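Histone fold protein (Methanopyrus kandleri, PDB 1F1E) is an archaeal histone that probably binds DNA and carries two histone folds in a single chain. Local coordinates at residues 11-16 with 111-116. Numbering follows the deposited sequence.
Sequences ERIFRQ and LICRAT
Ile13 reaches from helix 7-15 onto one turn of helix 102-129. At CB the chain forks: the methyl CG2, anti to the backbone N, comes down 3.3 Å from the backbone atom Cys113 O and 3.9 Å from Thr116 CB. CG1, anti to the carbonyl carbon (chi1 -67°), carries CD1 to 3.8 Å from Cys113 SG; Phe83 touches both side chains here. In this two-domain histone the pairing joins the short first helix of one histone fold to the long central helix of the other, one part of the handshake that, in ordinary histones, two separate chains make. The helix segments cross at 58°, axes 8.7 Å apart. Thr116 meets the next residue along, Phe14, with its methyl: CG2 lies 3.8 Å from Phe14 N. Its OG1 donates a hydrogen bond to Ile112 O (2.8 Å), and Thr116 N bonds the same oxygen from the opposite face of the carbonyl plane. A serine here would probably open a gap against the Phe14 backbone where the CG2 methyl now packs. Phe14 CD2 passes 3.5 Å from Thr116 O, and its side chain also touches Leu119 and Ala123 of the long helix and Ile31 of helix 25-51.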
# COMPACT_ATOMS: atom_id res chain seq x y z
N GLU A 11 4.32 19.00 11.42
CA GLU A 11 4.99 18.65 12.64
C GLU A 11 4.09 18.36 13.82
O GLU A 11 4.38 17.39 14.46
CB GLU A 11 5.92 19.84 13.03
CG GLU A 11 6.78 19.43 14.20
CD GLU A 11 7.70 20.51 14.68
OE1 GLU A 11 7.83 21.56 13.99
OE2 GLU A 11 8.27 20.28 15.77
N ARG A 12 3.07 19.22 14.06
CA ARG A 12 2.23 18.94 15.22
C ARG A 12 1.54 17.57 15.10
O ARG A 12 1.39 16.83 16.06
CB ARG A 12 1.19 20.03 15.50
CG ARG A 12 1.82 21.36 15.97
CD ARG A 12 0.67 22.31 16.36
NE ARG A 12 -0.05 22.71 15.14
CZ ARG A 12 0.25 23.73 14.36
NH1 ARG A 12 1.27 24.55 14.59
NH2 ARG A 12 -0.48 23.98 13.30
N ILE A 13 1.11 17.30 13.85
CA ILE A 13 0.32 16.10 13.64
C ILE A 13 1.23 14.90 13.85
O ILE A 13 0.89 13.93 14.50
CB ILE A 13 -0.39 16.14 12.31
CG1 ILE A 13 -1.46 17.23 12.28
CG2 ILE A 13 -0.98 14.81 11.94
CD1 ILE A 13 -1.85 17.63 10.85
N PHE A 14 2.40 14.94 13.22
CA PHE A 14 3.35 13.82 13.42
C PHE A 14 3.67 13.64 14.90
O PHE A 14 3.72 12.53 15.43
CB PHE A 14 4.61 14.14 12.64
CG PHE A 14 5.64 13.05 12.66
CD1 PHE A 14 6.68 13.07 13.54
CD2 PHE A 14 5.54 11.98 11.77
CE1 PHE A 14 7.65 12.08 13.57
CE2 PHE A 14 6.47 10.99 11.82
CZ PHE A 14 7.52 11.04 12.70
N ARG A 15 3.87 14.79 15.56
CA ARG A 15 4.24 14.73 16.98
C ARG A 15 3.14 14.18 17.86
O ARG A 15 3.33 13.64 18.95
CB ARG A 15 4.66 16.16 17.39
CG ARG A 15 5.74 16.40 18.34
CD ARG A 15 5.84 17.88 18.66
NE ARG A 15 7.01 18.50 18.03
CZ ARG A 15 8.24 18.32 18.52
NH1 ARG A 15 9.28 18.90 17.94
NH2 ARG A 15 8.44 17.55 19.59
N GLN A 16 1.89 14.21 17.43
CA GLN A 16 0.81 13.58 18.15
C GLN A 16 1.07 12.10 18.34
O GLN A 16 0.57 11.50 19.26
CB GLN A 16 -0.52 13.65 17.39
CG GLN A 16 -1.08 15.05 17.33
CD GLN A 16 -2.28 15.26 16.43
OE1 GLN A 16 -2.79 16.36 16.31
NE2 GLN A 16 -2.74 14.21 15.77
N LEU A 111 -7.72 10.77 6.99
CA LEU A 111 -6.82 9.74 6.53
C LEU A 111 -5.39 10.26 6.50
O LEU A 111 -4.50 9.57 6.97
CB LEU A 111 -7.28 9.27 5.16
CG LEU A 111 -6.47 8.19 4.44
CD1 LEU A 111 -6.22 6.98 5.34
CD2 LEU A 111 -7.11 7.76 3.14
N ILE A 112 -5.12 11.38 5.86
CA ILE A 112 -3.74 11.80 5.75
C ILE A 112 -3.21 12.22 7.11
O ILE A 112 -2.03 12.05 7.40
CB ILE A 112 -3.56 12.88 4.66
CG1 ILE A 112 -4.25 14.19 4.92
CG2 ILE A 112 -3.93 12.32 3.30
CD1 ILE A 112 -3.89 15.30 3.94
N CYS A 113 -4.05 12.81 7.96
CA CYS A 113 -3.56 13.20 9.28
C CYS A 113 -3.32 11.98 10.17
O CYS A 113 -2.26 11.95 10.80
CB CYS A 113 -4.53 14.18 9.91
SG CYS A 113 -4.62 15.76 9.05
N ARG A 114 -4.27 11.05 10.15
CA ARG A 114 -4.07 9.86 10.94
C ARG A 114 -2.87 9.09 10.42
O ARG A 114 -2.08 8.55 11.20
CB ARG A 114 -5.29 8.97 10.91
CG ARG A 114 -5.13 7.63 11.58
CD ARG A 114 -4.81 7.73 13.09
NE ARG A 114 -4.42 6.44 13.54
CZ ARG A 114 -3.55 6.07 14.46
NH1 ARG A 114 -2.89 6.97 15.14
NH2 ARG A 114 -3.35 4.78 14.68
N ALA A 115 -2.64 9.04 9.10
CA ALA A 115 -1.50 8.36 8.54
C ALA A 115 -0.21 9.00 9.00
O ALA A 115 0.77 8.32 9.34
CB ALA A 115 -1.57 8.31 7.04
N THR A 116 -0.20 10.31 9.12
CA THR A 116 0.97 11.04 9.61
C THR A 116 1.23 10.74 11.10
O THR A 116 2.37 10.47 11.44
CB THR A 116 0.77 12.53 9.35
OG1 THR A 116 0.65 12.78 7.97
CG2 THR A 116 1.97 13.35 9.79